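Phosphoribosylformylglycinamidine synthase 2 (Thermus thermophilus, PDB 3VIU) is a single-chain protein of the AIR synthase-related (PurM-like) family, built from two tandem N- and C-terminal domain pairs, that holds ADP and magnesium here. Local coordinates at residues 554-560 with 633-639; 391-396 with 704-710; 195-200 with 307-313. All coordinates share one frame; numbering follows the deposited sequence.

Contact 1 (554-560 with 633-639)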
loop_
_atom_site.group_PDB
_atom_site.type_symbol
_atom_site.label_atom_id
_atom_site.label_comp_id
_atom_site.label_asym_id
_atom_site.label_seq_id
_atom_site.Cartn_x
_atom_site.Cartn_y
_atom_site.Cartn_z
ATOM N N GLU A 554 -14.197 7.721 -15.640
ATOM C CA GLU A 554 -14.366 6.401 -15.061
ATOM C C GLU A 554 -14.248 5.413 -16.211
ATOM O O GLU A 554 -14.291 5.802 -17.377
ATOM C CB GLU A 554 -15.699 6.275 -14.310
ATOM C CG GLU A 554 -16.955 6.653 -15.054
ATOM C CD GLU A 554 -18.177 6.604 -14.137
ATOM O OE1 GLU A 554 -18.471 7.618 -13.466
ATOM O OE2 GLU A 554 -18.830 5.539 -14.071
HETATM N N MSE A 555 -14.087 4.141 -15.890
HETATM C CA MSE A 555 -13.887 3.123 -16.907
HETATM C C MSE A 555 -15.103 2.632 -17.678
HETATM O O MSE A 555 -14.965 2.163 -18.804
HETATM C CB MSE A 555 -13.226 1.915 -16.270
HETATM C CG MSE A 555 -14.177 1.167 -15.369
HETATM SE SE MSE A 555 -13.425 -0.488 -14.781
HETATM C CE MSE A 555 -13.357 -1.376 -16.488
ATOM N N GLY A 556 -16.284 2.718 -17.082
ATOM C CA GLY A 556 -17.467 2.205 -17.749
ATOM C C GLY A 556 -18.014 2.937 -18.962
ATOM O O GLY A 556 -18.108 4.171 -18.967
ATOM N N PHE A 557 -18.366 2.187 -20.004
ATOM C CA PHE A 557 -18.961 2.814 -21.173
ATOM C C PHE A 557 -20.278 3.363 -20.641
ATOM O O PHE A 557 -21.069 2.626 -20.058
ATOM C CB PHE A 557 -19.230 1.796 -22.284
ATOM C CG PHE A 557 -17.985 1.254 -22.934
ATOM C CD1 PHE A 557 -16.918 2.095 -23.241
ATOM C CD2 PHE A 557 -17.898 -0.094 -23.275
ATOM C CE1 PHE A 557 -15.785 1.605 -23.878
ATOM C CE2 PHE A 557 -16.769 -0.600 -23.916
ATOM C CZ PHE A 557 -15.707 0.252 -24.220
ATOM N N ARG A 558 -20.521 4.653 -20.836
ATOM C CA ARG A 558 -21.735 5.242 -20.305
ATOM C C ARG A 558 -22.873 5.477 -21.273
ATOM O O ARG A 558 -24.030 5.581 -20.857
ATOM C CB ARG A 558 -21.391 6.541 -19.572
ATOM C CG ARG A 558 -21.353 6.359 -18.058
ATOM C CD ARG A 558 -20.940 7.623 -17.325
ATOM N NE ARG A 558 -19.524 7.920 -17.502
ATOM C CZ ARG A 558 -18.884 8.894 -16.864
ATOM N NH1 ARG A 558 -17.595 9.094 -17.082
ATOM N NH2 ARG A 558 -19.535 9.670 -16.009
ATOM N N ARG A 559 -22.561 5.545 -22.562
ATOM C CA ARG A 559 -23.588 5.788 -23.564
ATOM C C ARG A 559 -23.186 5.266 -24.931
ATOM O O ARG A 559 -22.000 5.179 -25.252
ATOM C CB ARG A 559 -23.880 7.290 -23.658
ATOM C CG ARG A 559 -22.628 8.160 -23.566
ATOM C CD ARG A 559 -22.887 9.639 -23.870
ATOM N NE ARG A 559 -23.862 10.254 -22.972
ATOM C CZ ARG A 559 -25.172 10.316 -23.209
ATOM N NH1 ARG A 559 -25.680 9.799 -24.325
ATOM N NH2 ARG A 559 -25.980 10.901 -22.333
ATOM N N PRO A 560 -24.177 4.905 -25.757
ATOM C CA PRO A 560 -23.907 4.394 -27.105
ATOM C C PRO A 560 -23.516 5.518 -28.072
ATOM O O PRO A 560 -23.872 6.676 -27.851
ATOM C CB PRO A 560 -25.229 3.738 -27.489
ATOM C CG PRO A 560 -26.238 4.610 -26.793
ATOM C CD PRO A 560 -25.612 4.798 -25.431
HETATM N N MSE A 633 -15.086 -2.739 -19.415
HETATM C CA MSE A 633 -15.735 -1.451 -19.610
HETATM C C MSE A 633 -17.230 -1.543 -19.863
HETATM O O MSE A 633 -17.948 -0.558 -19.730
HETATM C CB MSE A 633 -15.053 -0.689 -20.746
HETATM C CG MSE A 633 -13.602 -0.350 -20.450
HETATM SE SE MSE A 633 -12.676 0.432 -21.967
HETATM C CE MSE A 633 -13.012 2.311 -21.627
ATOM N N THR A 634 -17.701 -2.733 -20.209
ATOM C CA THR A 634 -19.116 -2.943 -20.477
ATOM C C THR A 634 -19.908 -3.314 -19.212
ATOM O O THR A 634 -21.136 -3.206 -19.181
ATOM C CB THR A 634 -19.300 -4.069 -21.487
ATOM O OG1 THR A 634 -19.046 -5.319 -20.844
ATOM C CG2 THR A 634 -18.326 -3.914 -22.647
ATOM N N PHE A 635 -19.205 -3.746 -18.168
ATOM C CA PHE A 635 -19.857 -4.156 -16.923
ATOM C C PHE A 635 -20.572 -3.080 -16.086
ATOM O O PHE A 635 -21.716 -3.275 -15.661
ATOM C CB PHE A 635 -18.850 -4.867 -16.008
ATOM C CG PHE A 635 -18.219 -6.087 -16.617
ATOM C CD1 PHE A 635 -18.907 -6.857 -17.556
ATOM C CD2 PHE A 635 -16.954 -6.501 -16.208
ATOM C CE1 PHE A 635 -18.343 -8.024 -18.077
ATOM C CE2 PHE A 635 -16.378 -7.667 -16.723
ATOM C CZ PHE A 635 -17.074 -8.431 -17.658
ATOM N N PRO A 636 -19.912 -1.938 -15.829
ATOM C CA PRO A 636 -20.536 -0.884 -15.024
ATOM C C PRO A 636 -21.932 -0.393 -15.411
ATOM O O PRO A 636 -22.780 -0.219 -14.536
ATOM C CB PRO A 636 -19.491 0.232 -15.051
ATOM C CG PRO A 636 -18.207 -0.528 -15.121
ATOM C CD PRO A 636 -18.532 -1.565 -16.182
ATOM N N TYR A 637 -22.176 -0.178 -16.701
ATOM C CA TYR A 637 -23.477 0.315 -17.158
ATOM C C TYR A 637 -24.193 -0.590 -18.145
ATOM O O TYR A 637 -25.275 -0.255 -18.611
ATOM C CB TYR A 637 -23.312 1.691 -17.794
ATOM C CG TYR A 637 -22.809 2.739 -16.837
ATOM C CD1 TYR A 637 -23.684 3.393 -15.968
ATOM C CD2 TYR A 637 -21.451 3.064 -16.782
ATOM C CE1 TYR A 637 -23.225 4.346 -15.068
ATOM C CE2 TYR A 637 -20.980 4.010 -15.885
ATOM C CZ TYR A 637 -21.871 4.652 -15.031
ATOM O OH TYR A 637 -21.415 5.604 -14.149
ATOM N N GLY A 638 -23.596 -1.727 -18.475
ATOM C CA GLY A 638 -24.239 -2.636 -19.408
ATOM C C GLY A 638 -24.298 -2.124 -20.839
ATOM O O GLY A 638 -25.204 -2.474 -21.596
ATOM N N VAL A 639 -23.334 -1.287 -21.207
ATOM C CA VAL A 639 -23.247 -0.729 -22.549
ATOM C C VAL A 639 -22.112 -1.465 -23.272
ATOM O O VAL A 639 -20.970 -1.468 -22.796
ATOM C CB VAL A 639 -22.943 0.785 -22.475
ATOM C CG1 VAL A 639 -22.581 1.326 -23.851
ATOM C CG2 VAL A 639 -24.150 1.521 -21.904
HETATM O O HOH W 1 -20.577 0.089 -19.169
#

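Contact 2 (391-396 with 704-710)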
loop_
_atom_site.group_PDB
_atom_site.type_symbol
_atom_site.label_atom_id
_atom_site.label_comp_id
_atom_site.label_asym_id
_atom_site.label_seq_id
_atom_site.Cartn_x
_atom_site.Cartn_y
_atom_site.Cartn_z
ATOM N N PRO A 391 -10.225 -17.915 -29.164
ATOM C CA PRO A 391 -10.429 -16.665 -28.422
ATOM C C PRO A 391 -11.853 -16.491 -27.882
ATOM O O PRO A 391 -12.064 -15.763 -26.914
ATOM C CB PRO A 391 -10.018 -15.580 -29.429
ATOM C CG PRO A 391 -10.242 -16.231 -30.764
ATOM C CD PRO A 391 -9.766 -17.648 -30.540
ATOM N N GLN A 392 -12.825 -17.162 -28.493
ATOM C CA GLN A 392 -14.202 -17.069 -28.017
ATOM C C GLN A 392 -14.228 -17.566 -26.587
ATOM O O GLN A 392 -14.903 -17.005 -25.729
ATOM C CB GLN A 392 -15.139 -17.951 -28.845
ATOM C CG GLN A 392 -15.664 -17.332 -30.139
ATOM C CD GLN A 392 -16.570 -16.137 -29.894
ATOM O OE1 GLN A 392 -17.206 -16.028 -28.848
ATOM N NE2 GLN A 392 -16.643 -15.245 -30.869
ATOM N N GLU A 393 -13.468 -18.625 -26.334
ATOM C CA GLU A 393 -13.431 -19.221 -25.010
ATOM C C GLU A 393 -12.325 -18.704 -24.095
ATOM O O GLU A 393 -12.473 -18.724 -22.873
ATOM C CB GLU A 393 -13.363 -20.745 -25.136
ATOM C CG GLU A 393 -14.413 -21.446 -24.284
ATOM C CD GLU A 393 -13.802 -22.217 -23.134
ATOM O OE1 GLU A 393 -14.482 -22.387 -22.099
ATOM O OE2 GLU A 393 -12.639 -22.665 -23.277
ATOM N N VAL A 394 -11.223 -18.234 -24.668
ATOM C CA VAL A 394 -10.146 -17.706 -23.846
ATOM C C VAL A 394 -10.585 -16.488 -23.033
ATOM O O VAL A 394 -10.227 -16.361 -21.861
ATOM C CB VAL A 394 -8.917 -17.339 -24.700
ATOM C CG1 VAL A 394 -7.976 -16.424 -23.918
ATOM C CG2 VAL A 394 -8.182 -18.616 -25.095
ATOM N N LEU A 395 -11.358 -15.595 -23.643
ATOM C CA LEU A 395 -11.819 -14.409 -22.930
ATOM C C LEU A 395 -12.723 -14.808 -21.765
ATOM O O LEU A 395 -12.620 -14.242 -20.677
ATOM C CB LEU A 395 -12.570 -13.462 -23.872
ATOM C CG LEU A 395 -13.281 -12.279 -23.206
ATOM C CD1 LEU A 395 -12.276 -11.417 -22.449
ATOM C CD2 LEU A 395 -14.006 -11.459 -24.259
ATOM N N ARG A 396 -13.604 -15.782 -21.994
ATOM C CA ARG A 396 -14.501 -16.245 -20.939
ATOM C C ARG A 396 -13.702 -16.928 -19.836
ATOM O O ARG A 396 -14.013 -16.779 -18.655
ATOM C CB ARG A 396 -15.557 -17.222 -21.488
ATOM C CG ARG A 396 -16.620 -16.587 -22.398
ATOM C CD ARG A 396 -17.848 -17.495 -22.557
ATOM N NE ARG A 396 -17.571 -18.692 -23.347
ATOM C CZ ARG A 396 -17.720 -18.768 -24.667
ATOM N NH1 ARG A 396 -18.152 -17.717 -25.352
ATOM N NH2 ARG A 396 -17.418 -19.891 -25.307
ATOM N N LEU A 704 -15.615 -11.909 -33.886
ATOM C CA LEU A 704 -15.679 -12.615 -32.616
ATOM C C LEU A 704 -16.788 -11.878 -31.874
ATOM O O LEU A 704 -16.864 -10.653 -31.950
ATOM C CB LEU A 704 -14.359 -12.473 -31.862
ATOM C CG LEU A 704 -13.112 -13.092 -32.494
ATOM C CD1 LEU A 704 -11.880 -12.738 -31.650
ATOM C CD2 LEU A 704 -13.285 -14.601 -32.596
ATOM N N GLU A 705 -17.645 -12.608 -31.168
ATOM C CA GLU A 705 -18.751 -11.980 -30.459
ATOM C C GLU A 705 -19.181 -12.641 -29.153
ATOM O O GLU A 705 -19.220 -13.860 -29.036
ATOM C CB GLU A 705 -19.956 -11.881 -31.391
ATOM C CG GLU A 705 -21.194 -11.310 -30.735
ATOM C CD GLU A 705 -22.222 -10.837 -31.751
ATOM O OE1 GLU A 705 -21.948 -9.841 -32.466
ATOM O OE2 GLU A 705 -23.299 -11.466 -31.838
ATOM N N TRP A 706 -19.515 -11.808 -28.175
ATOM C CA TRP A 706 -19.976 -12.268 -26.866
ATOM C C TRP A 706 -21.126 -11.371 -26.417
ATOM O O TRP A 706 -21.135 -10.168 -26.707
ATOM C CB TRP A 706 -18.873 -12.144 -25.826
ATOM C CG TRP A 706 -17.656 -12.944 -26.091
ATOM C CD1 TRP A 706 -17.366 -14.183 -25.604
ATOM C CD2 TRP A 706 -16.502 -12.522 -26.828
ATOM N NE1 TRP A 706 -16.096 -14.556 -25.977
ATOM C CE2 TRP A 706 -15.544 -13.554 -26.729
ATOM C CE3 TRP A 706 -16.184 -11.372 -27.558
ATOM C CZ2 TRP A 706 -14.291 -13.471 -27.330
ATOM C CZ3 TRP A 706 -14.941 -11.290 -28.157
ATOM C CH2 TRP A 706 -14.006 -12.335 -28.038
ATOM N N SER A 707 -22.098 -11.946 -25.718
ATOM C CA SER A 707 -23.199 -11.145 -25.209
ATOM C C SER A 707 -22.657 -10.557 -23.905
ATOM O O SER A 707 -21.773 -11.143 -23.280
ATOM C CB SER A 707 -24.419 -12.027 -24.929
ATOM O OG SER A 707 -24.119 -13.003 -23.941
ATOM N N LEU A 708 -23.157 -9.403 -23.489
ATOM C CA LEU A 708 -22.661 -8.819 -22.246
ATOM C C LEU A 708 -23.039 -9.730 -21.090
ATOM O O LEU A 708 -22.374 -9.756 -20.059
ATOM C CB LEU A 708 -23.233 -7.413 -22.028
ATOM C CG LEU A 708 -22.935 -6.363 -23.106
ATOM C CD1 LEU A 708 -23.062 -4.981 -22.486
ATOM C CD2 LEU A 708 -21.530 -6.542 -23.672
ATOM N N GLU A 709 -24.107 -10.492 -21.273
ATOM C CA GLU A 709 -24.557 -11.416 -20.236
ATOM C C GLU A 709 -23.515 -12.481 -19.897
ATOM O O GLU A 709 -23.167 -12.656 -18.734
ATOM C CB GLU A 709 -25.855 -12.108 -20.663
ATOM C CG GLU A 709 -27.108 -11.578 -19.985
ATOM C CD GLU A 709 -28.338 -12.415 -20.321
ATOM O OE1 GLU A 709 -28.713 -12.466 -21.517
ATOM O OE2 GLU A 709 -28.923 -13.026 -19.395
ATOM N N GLU A 710 -23.027 -13.190 -20.912
ATOM C CA GLU A 710 -22.045 -14.248 -20.690
ATOM C C GLU A 710 -20.716 -13.741 -20.156
ATOM O O GLU A 710 -20.047 -14.446 -19.404
ATOM C CB GLU A 710 -21.820 -15.068 -21.969
ATOM C CG GLU A 710 -21.224 -14.321 -23.150
ATOM C CD GLU A 710 -21.169 -15.180 -24.410
ATOM O OE1 GLU A 710 -20.439 -16.202 -24.419
ATOM O OE2 GLU A 710 -21.858 -14.834 -25.392
#

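Contact 3 (195-200 with 307-313)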
loop_
_atom_site.group_PDB
_atom_site.type_symbol
_atom_site.label_atom_id
_atom_site.label_comp_id
_atom_site.label_asym_id
_atom_site.label_seq_id
_atom_site.Cartn_x
_atom_site.Cartn_y
_atom_site.Cartn_z
ATOM N N ARG A 195 8.978 19.015 28.786
ATOM C CA ARG A 195 7.569 18.729 28.554
ATOM C C ARG A 195 7.148 17.372 29.096
ATOM O O ARG A 195 7.941 16.435 29.149
ATOM C CB ARG A 195 7.277 18.755 27.053
ATOM C CG ARG A 195 7.817 19.972 26.334
ATOM C CD ARG A 195 7.227 21.230 26.933
ATOM N NE ARG A 195 5.777 21.143 26.943
ATOM C CZ ARG A 195 5.019 21.516 27.962
ATOM N NH1 ARG A 195 5.579 22.007 29.054
ATOM N NH2 ARG A 195 3.705 21.380 27.893
ATOM N N PRO A 196 5.896 17.257 29.541
ATOM C CA PRO A 196 5.447 15.962 30.047
ATOM C C PRO A 196 4.946 15.187 28.821
ATOM O O PRO A 196 4.613 15.792 27.800
ATOM C CB PRO A 196 4.320 16.343 30.993
ATOM C CG PRO A 196 3.720 17.531 30.311
ATOM C CD PRO A 196 4.951 18.322 29.914
ATOM N N ILE A 197 4.906 13.863 28.908
ATOM C CA ILE A 197 4.435 13.044 27.791
ATOM C C ILE A 197 3.188 12.280 28.237
ATOM O O ILE A 197 3.241 11.490 29.186
ATOM C CB ILE A 197 5.493 12.007 27.358
ATOM C CG1 ILE A 197 6.873 12.662 27.261
ATOM C CG2 ILE A 197 5.084 11.382 26.043
ATOM C CD1 ILE A 197 6.933 13.822 26.323
ATOM N N TYR A 198 2.069 12.509 27.555
ATOM C CA TYR A 198 0.830 11.836 27.917
ATOM C C TYR A 198 0.588 10.513 27.199
ATOM O O TYR A 198 1.065 10.285 26.085
ATOM C CB TYR A 198 -0.362 12.768 27.705
ATOM C CG TYR A 198 -0.517 13.811 28.786
ATOM C CD1 TYR A 198 0.462 14.783 28.995
ATOM C CD2 TYR A 198 -1.654 13.842 29.588
ATOM C CE1 TYR A 198 0.309 15.762 29.973
ATOM C CE2 TYR A 198 -1.819 14.815 30.568
ATOM C CZ TYR A 198 -0.836 15.774 30.756
ATOM O OH TYR A 198 -1.008 16.747 31.718
ATOM N N TYR A 199 -0.163 9.651 27.875
ATOM C CA TYR A 199 -0.523 8.322 27.403
ATOM C C TYR A 199 -2.041 8.262 27.390
ATOM O O TYR A 199 -2.681 8.601 28.388
ATOM C CB TYR A 199 0.038 7.281 28.379
ATOM C CG TYR A 199 -0.458 5.854 28.230
ATOM C CD1 TYR A 199 -1.812 5.538 28.327
ATOM C CD2 TYR A 199 0.445 4.806 28.063
ATOM C CE1 TYR A 199 -2.250 4.210 28.265
ATOM C CE2 TYR A 199 0.022 3.484 28.000
ATOM C CZ TYR A 199 -1.322 3.188 28.101
ATOM O OH TYR A 199 -1.732 1.869 28.046
ATOM N N ALA A 200 -2.610 7.829 26.268
ATOM C CA ALA A 200 -4.058 7.712 26.136
ATOM C C ALA A 200 -4.440 6.457 25.362
ATOM O O ALA A 200 -3.672 5.973 24.542
ATOM C CB ALA A 200 -4.613 8.932 25.442
ATOM N N ARG A 307 -3.128 2.404 21.580
ATOM C CA ARG A 307 -2.409 3.185 22.583
ATOM C C ARG A 307 -1.776 4.362 21.848
ATOM O O ARG A 307 -1.319 4.222 20.710
ATOM C CB ARG A 307 -1.344 2.341 23.282
ATOM C CG ARG A 307 -1.904 1.400 24.332
ATOM C CD ARG A 307 -0.775 0.707 25.053
ATOM N NE ARG A 307 0.079 -0.013 24.113
ATOM C CZ ARG A 307 1.274 -0.512 24.417
ATOM N NH1 ARG A 307 1.765 -0.370 25.642
ATOM N NH2 ARG A 307 1.978 -1.143 23.489
HETATM N N MSE A 308 -1.750 5.518 22.501
HETATM C CA MSE A 308 -1.230 6.723 21.874
HETATM C C MSE A 308 -0.395 7.589 22.823
HETATM O O MSE A 308 -0.730 7.754 23.998
HETATM C CB MSE A 308 -2.416 7.543 21.346
HETATM C CG MSE A 308 -2.095 8.503 20.220
HETATM SE SE MSE A 308 -1.910 7.578 18.514
HETATM C CE MSE A 308 -3.699 7.857 17.806
ATOM N N VAL A 309 0.690 8.147 22.296
ATOM C CA VAL A 309 1.567 9.031 23.054
ATOM C C VAL A 309 1.330 10.470 22.569
ATOM O O VAL A 309 1.307 10.718 21.363
ATOM C CB VAL A 309 3.053 8.664 22.823
ATOM C CG1 VAL A 309 3.955 9.758 23.354
ATOM C CG2 VAL A 309 3.373 7.352 23.520
ATOM N N LEU A 310 1.135 11.407 23.496
ATOM C CA LEU A 310 0.921 12.802 23.111
ATOM C C LEU A 310 1.738 13.775 23.960
ATOM O O LEU A 310 1.878 13.596 25.169
ATOM C CB LEU A 310 -0.566 13.169 23.188
ATOM C CG LEU A 310 -1.526 12.295 22.377
ATOM C CD1 LEU A 310 -1.918 11.095 23.209
ATOM C CD2 LEU A 310 -2.759 13.077 21.995
ATOM N N VAL A 311 2.273 14.804 23.310
ATOM C CA VAL A 311 3.092 15.813 23.974
ATOM C C VAL A 311 2.382 17.149 23.882
ATOM O O VAL A 311 2.389 17.796 22.831
ATOM C CB VAL A 311 4.474 15.957 23.288
ATOM C CG1 VAL A 311 5.336 16.962 24.041
ATOM C CG2 VAL A 311 5.164 14.603 23.210
ATOM N N PRO A 312 1.751 17.583 24.980
ATOM C CA PRO A 312 1.047 18.867 24.954
ATOM C C PRO A 312 2.017 20.039 24.911
ATOM O O PRO A 312 3.112 19.974 25.481
ATOM C CB PRO A 312 0.238 18.847 26.248
ATOM C CG PRO A 312 1.139 18.074 27.187
ATOM C CD PRO A 312 1.643 16.935 26.303
ATOM N N LYS A 313 1.612 21.103 24.226
ATOM C CA LYS A 313 2.429 22.306 24.133
ATOM C C LYS A 313 2.483 22.942 25.514
ATOM O O LYS A 313 1.655 22.639 26.378
ATOM C CB LYS A 313 1.813 23.305 23.152
ATOM C CG LYS A 313 1.839 22.874 21.698
ATOM C CD LYS A 313 1.313 24.000 20.828
ATOM C CE LYS A 313 1.780 23.867 19.394
ATOM N NZ LYS A 313 1.450 25.103 18.649
#

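Contact 1 (554-560 with 633-639)
Tyr637 and Glu554 share the hydrogen bond that pins one end of this contact. Tyr637 OH donates to Glu554 OE2 over 2.6 Å, reaching it from above the carboxylate plane, while the carboxylate oxygen itself lies in the plane of the ring, at its edge. The other carboxylate oxygen pairs by charge alone with the Arg558 guanidinium, with no N-H aimed at it.

A backbone bond lies beside it and is nearly straight. Phe557 N donates to Met633 O at 2.8 Å, with an angle of 173° at the hydrogen. A water donates to both Phe557 O and Met633 O and accepts from Tyr637 N. It ties the 554-560 loop to the end of helix 625-634 and the turn after it.

Two CH-pi contacts complete the grip. Phe557 CG is anti to the carbonyl carbon (chi1 -70°), which sets the ring against Met633 CB, 3.6 Å from its centroid. The selenium of this selenomethionine lies obliquely to the same ring, a Met-aromatic contact. Arg558 CG lies over a face of the Tyr637 ring, 3.5 Å from the centroid, and the guanidinium runs almost parallel to that ring, their planes 7° apart.

Among apolar contacts, Phe557 CB meets Val639 CG1 at 3.7 Å, and Thr634 CG2 reaches the ring edge. Met555 CE packs on Met633 CG at 4.1 Å; Met555 also touches Asp430, a residue of the magnesium site.

The 554-560 loop connects strand 538-548 of one sheet to strand 563-567 of the next, and the contact fastens this connection to helix 625-634. Met633 also touches strands 618-620 and 661-665, and Thr634 touches helix 708-723.

Contact 2 (391-396 with 704-710)
A capping box opens helix 708-723 beside this contact, in which helix 391-399 packs against the edge strand 702-707. Glu710 N donates to Ser707 OG, and Ser707 N donates back to Glu710 OE2 at 2.9 Å. The Ser707 hydroxyl also donates to Glu710 OE2, from the opposite face of the carboxylate plane. The other oxygen, Glu710 OE1, turns to helix 391-399 and meets Arg396 NH1 at 2.9 Å. This is a salt bridge, but its hydrogen bond is weak, bent to 123° at the hydrogen. Glu710 CG stands between the backbone N and the carbonyl carbon (chi1 64°), which lets the extended chain turn back to the start of its own helix.

Trp706 is the central side chain of the contact. Its indole NE1 donates to Gln392 O over 2.7 Å, with an angle of 166° at the hydrogen. The acceptor lies in the plane of the indole, and the N-H meets a lone pair of the carbonyl. Pro391 O also lies at the ring edge, 3.2 Å from Trp706 CZ2. Leu395 CD2 stands over the centre of the six-membered ring, 3.5 Å from its centroid, while the Gln392 side-chain amide lies over the opposite face. Leu704 adds an apolar contact, its CD2 lying 3.9 Å from Pro391 CG. Phe654 packs on Pro391 and Leu395, and Leu711 packs on Leu395 and Trp706.

The indole is thus fixed in rotation by one straight bond in its plane and covered on both faces. One carboxylate serves both the cap and the salt bridge, so the helix start and Arg396 probably share its negative charge.

Contact 3 (195-200 with 307-313)
This is a buried antiparallel strand pairing inside the seven-stranded mixed sheet of the first C-terminal domain. Strand 196-201 lies between strands 307-312 and 331-338, and strand 254-259 flanks 307-312 on its far side. Tyr198 and Leu310 form one hydrogen-bonded pair. Tyr198 N donates to Leu310 O at 2.6 Å, and Leu310 N returns to Tyr198 O at 2.8 Å. Ala200 and Met308 form the next such pair, with Ala200 N to Met308 O at 2.9 Å. Tyr199 and Val309 are the non-hydrogen-bonded pair between them.

One face of the pairing carries Tyr198, Ala200, Met308 and Leu310. The ring of Tyr198 crosses Pro312 at about a right angle, its CD1 3.6 Å from Pro312 CD. On the same face, Ala200 CB meets Leu310 CD1. Helix 317-326 packs on this face through Leu320 and Phe324, and Glu321 takes the Tyr198 hydroxyl in a hydrogen bond. Such a helix laid on a mixed sheet is the alpha-beta arrangement of the AIR synthase-related C-terminal domain.

On the Tyr199 and Val309 side, Ile197 CG2 packs tightly on Val309 CG1 at 3.3 Å, and its CD1 runs alongside Val311 CG2. Tyr199 CG lies opposite the backbone N (chi1 168°), which carries the hydroxyl out to Arg307 CD at 3.4 Å. That hydroxyl is hydrogen-bonded to Ala202 O, and the Arg307 guanidinium is held by Ser302 O and Ser304 O.

Just before the strand, the bent chain of Arg195 lays its guanidinium over Pro196 CD. Its NE and NH2 both donate to Pro312 O, side-on and close to the guanidinium plane. The NH2 bond, 2.9 Å to Pro312 O, comes from above the carbonyl plane. Arg195 NH2 also pairs with Glu317 in a salt bridge.

Contact 3 is the buried one, held mainly by regular backbone bonds between two strands of one sheet. Contacts 1 and 2 are only partly buried, and side chains carry more of their hold: aromatic rings under CH groups, and carboxylates serving hydroxyl, arginine or helix start. Both lie around the second C-terminal domain and touch, Gly638 O meeting Leu708 CD1 at 3.4 Å. The centres of contacts 1 and 2 are about 17 Å apart. Contact 1 joins a loop to the end of a helix and the turn that follows, contact 2 a helix to an edge strand. Contact 3 lies on the opposite side of the chain's centre, in the first C-terminal domain.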